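PDB 1V43: sugar-binding transport ATP-binding protein from Pyrococcus horikoshii, which probably binds and hydrolyses ATP as the nucleotide-binding subunit of an ABC transporter for sugar uptake. Local coordinates for residues 245-259 with 276-290. Residues are numbered along the deposited sequence; the frame is centred on the assembly and turned at random.
Sequences PEMNILEVSVGDGYL and LKDYVGKTVLFGIRP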
loop_
_atom_site.group_PDB
_atom_site.type_symbol
_atom_site.label_atom_id
_atom_site.label_comp_id
_atom_site.label_asym_id
_atom_site.label_seq_id
_atom_site.Cartn_x
_atom_site.Cartn_y
_atom_site.Cartn_z
ATOM N N PRO A 245 -6.306 5.864 -3.029
ATOM C CA PRO A 245 -6.650 5.980 -4.454
ATOM C C PRO A 245 -6.412 7.407 -4.952
ATOM O O PRO A 245 -6.582 8.369 -4.212
ATOM C CB PRO A 245 -8.140 5.661 -4.490
ATOM C CG PRO A 245 -8.384 4.878 -3.264
ATOM C CD PRO A 245 -7.481 5.450 -2.240
ATOM N N GLU A 246 -6.058 7.516 -6.225
ATOM C CA GLU A 246 -5.782 8.781 -6.882
ATOM C C GLU A 246 -6.936 9.772 -6.998
ATOM O O GLU A 246 -8.098 9.403 -6.943
ATOM C CB GLU A 246 -5.259 8.483 -8.285
ATOM C CG GLU A 246 -3.875 7.890 -8.309
ATOM C CD GLU A 246 -3.421 7.533 -9.721
ATOM O OE1 GLU A 246 -3.954 8.128 -10.692
ATOM O OE2 GLU A 246 -2.524 6.666 -9.848
ATOM N N MET A 247 -6.599 11.040 -7.193
ATOM C CA MET A 247 -7.608 12.081 -7.370
ATOM C C MET A 247 -8.393 11.797 -8.644
ATOM O O MET A 247 -7.803 11.442 -9.662
ATOM C CB MET A 247 -6.942 13.445 -7.515
ATOM C CG MET A 247 -7.892 14.557 -7.984
ATOM S SD MET A 247 -7.061 16.172 -8.215
ATOM C CE MET A 247 -6.511 16.513 -6.526
ATOM N N ASN A 248 -9.712 11.946 -8.594
ATOM C CA ASN A 248 -10.541 11.726 -9.776
ATOM C C ASN A 248 -10.330 12.885 -10.751
ATOM O O ASN A 248 -10.456 14.049 -10.373
ATOM C CB ASN A 248 -12.019 11.660 -9.386
ATOM C CG ASN A 248 -12.322 10.514 -8.454
ATOM O OD1 ASN A 248 -12.593 10.709 -7.265
ATOM N ND2 ASN A 248 -12.261 9.302 -8.981
ATOM N N ILE A 249 -9.993 12.570 -11.997
ATOM C CA ILE A 249 -9.787 13.598 -13.018
ATOM C C ILE A 249 -10.862 13.452 -14.100
ATOM O O ILE A 249 -10.885 12.475 -14.845
ATOM C CB ILE A 249 -8.383 13.478 -13.667
ATOM C CG1 ILE A 249 -7.288 13.643 -12.605
ATOM C CG2 ILE A 249 -8.207 14.547 -14.725
ATOM C CD1 ILE A 249 -7.288 15.002 -11.940
ATOM N N LEU A 250 -11.758 14.429 -14.174
ATOM C CA LEU A 250 -12.837 14.387 -15.153
ATOM C C LEU A 250 -12.823 15.559 -16.123
ATOM O O LEU A 250 -12.718 16.713 -15.725
ATOM C CB LEU A 250 -14.193 14.350 -14.441
ATOM C CG LEU A 250 -14.440 13.181 -13.493
ATOM C CD1 LEU A 250 -15.890 13.202 -13.030
ATOM C CD2 LEU A 250 -14.121 11.880 -14.194
ATOM N N GLU A 251 -12.950 15.246 -17.403
ATOM C CA GLU A 251 -12.965 16.258 -18.452
ATOM C C GLU A 251 -14.318 16.967 -18.459
ATOM O O GLU A 251 -15.349 16.320 -18.574
ATOM C CB GLU A 251 -12.716 15.579 -19.795
ATOM C CG GLU A 251 -12.435 16.509 -20.945
ATOM C CD GLU A 251 -12.001 15.752 -22.188
ATOM O OE1 GLU A 251 -11.844 16.395 -23.247
ATOM O OE2 GLU A 251 -11.815 14.516 -22.103
ATOM N N VAL A 252 -14.324 18.289 -18.317
ATOM C CA VAL A 252 -15.582 19.030 -18.323
ATOM C C VAL A 252 -15.534 20.379 -19.063
ATOM O O VAL A 252 -14.463 20.869 -19.424
ATOM C CB VAL A 252 -16.092 19.283 -16.885
ATOM C CG1 VAL A 252 -16.257 17.957 -16.154
ATOM C CG2 VAL A 252 -15.147 20.205 -16.143
ATOM N N SER A 253 -16.711 20.962 -19.288
ATOM C CA SER A 253 -16.828 22.248 -19.969
ATOM C C SER A 253 -17.367 23.286 -18.995
ATOM O O SER A 253 -18.255 22.986 -18.197
ATOM C CB SER A 253 -17.767 22.127 -21.170
ATOM O OG SER A 253 -17.226 21.250 -22.141
ATOM N N VAL A 254 -16.829 24.500 -19.063
ATOM C CA VAL A 254 -17.233 25.588 -18.174
ATOM C C VAL A 254 -18.403 26.404 -18.731
ATOM O O VAL A 254 -18.397 26.779 -19.903
ATOM C CB VAL A 254 -16.049 26.550 -17.922
ATOM C CG1 VAL A 254 -16.415 27.557 -16.844
ATOM C CG2 VAL A 254 -14.806 25.760 -17.526
ATOM N N GLY A 255 -19.394 26.695 -17.887
ATOM C CA GLY A 255 -20.547 27.463 -18.337
ATOM C C GLY A 255 -20.839 28.727 -17.541
ATOM O O GLY A 255 -20.017 29.158 -16.732
ATOM N N ASP A 256 -22.013 29.316 -17.778
ATOM C CA ASP A 256 -22.447 30.538 -17.093
ATOM C C ASP A 256 -21.923 30.576 -15.666
ATOM O O ASP A 256 -21.376 31.583 -15.213
ATOM C CB ASP A 256 -23.980 30.621 -17.067
ATOM C CG ASP A 256 -24.576 30.935 -18.431
ATOM O OD1 ASP A 256 -24.053 30.402 -19.435
ATOM O OD2 ASP A 256 -25.573 31.704 -18.502
ATOM N N GLY A 257 -22.102 29.461 -14.965
ATOM C CA GLY A 257 -21.648 29.346 -13.593
ATOM C C GLY A 257 -21.844 27.908 -13.166
ATOM O O GLY A 257 -22.587 27.622 -12.225
ATOM N N TYR A 258 -21.176 27.000 -13.871
ATOM C CA TYR A 258 -21.286 25.572 -13.595
ATOM C C TYR A 258 -20.337 24.789 -14.484
ATOM O O TYR A 258 -19.777 25.318 -15.442
ATOM C CB TYR A 258 -22.713 25.104 -13.869
ATOM C CG TYR A 258 -23.181 25.473 -15.261
ATOM C CD1 TYR A 258 -22.769 24.742 -16.379
ATOM C CD2 TYR A 258 -23.979 26.601 -15.470
ATOM C CE1 TYR A 258 -23.138 25.132 -17.670
ATOM C CE2 TYR A 258 -24.350 26.997 -16.753
ATOM C CZ TYR A 258 -23.927 26.262 -17.847
ATOM O OH TYR A 258 -24.286 26.666 -19.113
ATOM N N LEU A 259 -20.168 23.518 -14.150
ATOM C CA LEU A 259 -19.319 22.619 -14.912
ATOM C C LEU A 259 -20.242 21.506 -15.364
ATOM O O LEU A 259 -21.193 21.164 -14.666
ATOM C CB LEU A 259 -18.216 22.027 -14.028
ATOM C CG LEU A 259 -17.147 22.971 -13.482
ATOM C CD1 LEU A 259 -16.418 22.327 -12.304
ATOM C CD2 LEU A 259 -16.183 23.329 -14.602
ATOM N N LEU A 276 -12.663 30.578 -13.554
ATOM C CA LEU A 276 -12.597 29.975 -14.873
ATOM C C LEU A 276 -13.147 30.871 -15.981
ATOM O O LEU A 276 -13.419 30.398 -17.081
ATOM C CB LEU A 276 -13.367 28.653 -14.851
ATOM C CG LEU A 276 -13.005 27.677 -13.727
ATOM C CD1 LEU A 276 -14.009 26.541 -13.686
ATOM C CD2 LEU A 276 -11.599 27.146 -13.939
ATOM N N LYS A 277 -13.310 32.159 -15.697
ATOM C CA LYS A 277 -13.831 33.092 -16.695
ATOM C C LYS A 277 -13.124 32.968 -18.048
ATOM O O LYS A 277 -13.769 33.005 -19.095
ATOM C CB LYS A 277 -13.733 34.530 -16.182
ATOM C CG LYS A 277 -14.685 34.832 -15.037
ATOM C CD LYS A 277 -14.573 36.281 -14.587
ATOM C CE LYS A 277 -15.588 36.602 -13.496
ATOM N NZ LYS A 277 -16.991 36.425 -13.969
ATOM N N ASP A 278 -11.805 32.818 -18.032
ATOM C CA ASP A 278 -11.055 32.679 -19.277
ATOM C C ASP A 278 -11.241 31.274 -19.842
ATOM O O ASP A 278 -10.497 30.845 -20.730
ATOM C CB ASP A 278 -9.560 32.934 -19.047
ATOM C CG ASP A 278 -9.261 34.371 -18.666
ATOM O OD1 ASP A 278 -9.704 35.282 -19.394
ATOM O OD2 ASP A 278 -8.574 34.591 -17.644
ATOM N N TYR A 279 -12.233 30.557 -19.322
ATOM C CA TYR A 279 -12.495 29.197 -19.773
ATOM C C TYR A 279 -13.954 28.913 -20.074
ATOM O O TYR A 279 -14.283 27.818 -20.533
ATOM C CB TYR A 279 -11.988 28.176 -18.746
ATOM C CG TYR A 279 -10.479 28.104 -18.651
ATOM C CD1 TYR A 279 -9.766 28.995 -17.853
ATOM C CD2 TYR A 279 -9.763 27.166 -19.389
ATOM C CE1 TYR A 279 -8.371 28.953 -17.796
ATOM C CE2 TYR A 279 -8.375 27.116 -19.339
ATOM C CZ TYR A 279 -7.685 28.011 -18.541
ATOM O OH TYR A 279 -6.309 27.957 -18.485
ATOM N N VAL A 280 -14.833 29.877 -19.814
ATOM C CA VAL A 280 -16.244 29.656 -20.101
ATOM C C VAL A 280 -16.307 29.236 -21.566
ATOM O O VAL A 280 -15.742 29.906 -22.424
ATOM C CB VAL A 280 -17.093 30.938 -19.901
ATOM C CG1 VAL A 280 -18.571 30.602 -20.020
ATOM C CG2 VAL A 280 -16.813 31.549 -18.542
ATOM N N GLY A 281 -16.958 28.107 -21.837
ATOM C CA GLY A 281 -17.071 27.616 -23.200
ATOM C C GLY A 281 -15.913 26.740 -23.655
ATOM O O GLY A 281 -15.903 26.254 -24.790
ATOM N N LYS A 282 -14.938 26.529 -22.778
ATOM C CA LYS A 282 -13.776 25.712 -23.111
ATOM C C LYS A 282 -13.690 24.505 -22.176
ATOM O O LYS A 282 -14.284 24.505 -21.093
ATOM C CB LYS A 282 -12.503 26.555 -22.991
ATOM C CG LYS A 282 -11.396 26.157 -23.948
ATOM C CD LYS A 282 -11.782 26.458 -25.388
ATOM C CE LYS A 282 -10.634 26.149 -26.344
ATOM N NZ LYS A 282 -10.949 26.525 -27.754
ATOM N N THR A 283 -12.953 23.480 -22.593
ATOM C CA THR A 283 -12.797 22.274 -21.780
ATOM C C THR A 283 -11.600 22.328 -20.824
ATOM O O THR A 283 -10.500 22.746 -21.195
ATOM C CB THR A 283 -12.643 21.023 -22.657
ATOM O OG1 THR A 283 -13.854 20.796 -23.388
ATOM C CG2 THR A 283 -12.342 19.806 -21.799
ATOM N N VAL A 284 -11.830 21.889 -19.591
ATOM C CA VAL A 284 -10.798 21.863 -18.562
ATOM C C VAL A 284 -10.875 20.531 -17.827
ATOM O O VAL A 284 -11.832 19.783 -18.001
ATOM C CB VAL A 284 -10.989 23.012 -17.552
ATOM C CG1 VAL A 284 -10.752 24.341 -18.240
ATOM C CG2 VAL A 284 -12.395 22.973 -16.958
ATOM N N LEU A 285 -9.868 20.222 -17.019
ATOM C CA LEU A 285 -9.867 18.968 -16.285
ATOM C C LEU A 285 -10.304 19.232 -14.844
ATOM O O LEU A 285 -9.688 20.024 -14.129
ATOM C CB LEU A 285 -8.474 18.333 -16.328
ATOM C CG LEU A 285 -7.941 18.016 -17.731
ATOM C CD1 LEU A 285 -6.571 17.383 -17.630
ATOM C CD2 LEU A 285 -8.901 17.075 -18.466
ATOM N N PHE A 286 -11.397 18.586 -14.453
ATOM C CA PHE A 286 -11.978 18.695 -13.117
ATOM C C PHE A 286 -11.365 17.608 -12.229
ATOM O O PHE A 286 -11.180 16.477 -12.666
ATOM C CB PHE A 286 -13.491 18.485 -13.205
ATOM C CG PHE A 286 -14.177 18.340 -11.872
ATOM C CD1 PHE A 286 -14.382 19.442 -11.053
ATOM C CD2 PHE A 286 -14.634 17.102 -11.444
ATOM C CE1 PHE A 286 -15.037 19.312 -9.833
ATOM C CE2 PHE A 286 -15.289 16.966 -10.229
ATOM C CZ PHE A 286 -15.491 18.075 -9.423
ATOM N N GLY A 287 -11.062 17.952 -10.986
ATOM C CA GLY A 287 -10.477 16.976 -10.091
ATOM C C GLY A 287 -10.988 17.065 -8.665
ATOM O O GLY A 287 -11.132 18.155 -8.107
ATOM N N ILE A 288 -11.290 15.911 -8.077
ATOM C CA ILE A 288 -11.745 15.860 -6.693
ATOM C C ILE A 288 -11.284 14.518 -6.159
ATOM O O ILE A 288 -11.456 13.502 -6.826
ATOM C CB ILE A 288 -13.284 16.024 -6.571
ATOM C CG1 ILE A 288 -13.663 16.079 -5.094
ATOM C CG2 ILE A 288 -14.013 14.906 -7.301
ATOM C CD1 ILE A 288 -15.120 16.279 -4.862
ATOM N N ARG A 289 -10.652 14.520 -4.985
ATOM C CA ARG A 289 -10.125 13.280 -4.402
ATOM C C ARG A 289 -11.201 12.403 -3.777
ATOM O O ARG A 289 -12.147 12.918 -3.194
ATOM C CB ARG A 289 -9.069 13.589 -3.325
ATOM C CG ARG A 289 -7.832 14.307 -3.829
ATOM C CD ARG A 289 -6.793 14.352 -2.732
ATOM N NE ARG A 289 -5.637 15.177 -3.054
ATOM C CZ ARG A 289 -4.566 14.765 -3.713
ATOM N NH1 ARG A 289 -4.487 13.514 -4.149
ATOM N NH2 ARG A 289 -3.541 15.594 -3.886
ATOM N N PRO A 290 -11.055 11.068 -3.888
ATOM C CA PRO A 290 -11.984 10.065 -3.342
ATOM C C PRO A 290 -12.337 10.381 -1.881
ATOM O O PRO A 290 -13.496 10.274 -1.470
ATOM C CB PRO A 290 -11.196 8.759 -3.450
ATOM C CG PRO A 290 -10.357 8.979 -4.704
ATOM C CD PRO A 290 -9.886 10.421 -4.520
HETATM O O HOH W 1 -6.131 11.176 -3.303
#
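Met247 lays its CE over the centre of the Arg289 guanidinium, 3.7 Å above the plane. With CG anti to the backbone N (chi1 168°), the Met247 chain runs toward Gly287, where Met247 SD lies 4.0 Å from Gly287 CA, and the bend at chi3 (-63°) turns CE over the guanidinium; a CB on Gly287 would collide with that sulfur. With alanine at Met247, this guanidinium face would probably lose its methyl cover and a gap would open beside Gly287. Strands 248-255 and 283-288 pair antiparallel, with paired N-H···O bonds at Asn248–Ile288, Leu250–Phe286 and Val252–Val284; Val252 N to Val284 O (2.9 Å) is almost straight at 178°. Val252, Phe286 and Leu259 pack on one face, where Leu259 CD1 lies 3.7 Å from Phe286 CD1, while Leu250 CB meets the ring edge. At the far end Val254 O accepts from Gly281 N at 2.8 Å, in the type II turn Tyr279–Lys282. Farther out, Glu251 forms salt bridges with Lys365 and Arg262. Both segments fall in the MalK OB-fold family region; backbone bonding fixes their register, and Arg289, bonded to the carbonyls of Tyr230 and Ile242, ties them to helix 226-231 and the chain just after helix 236-241.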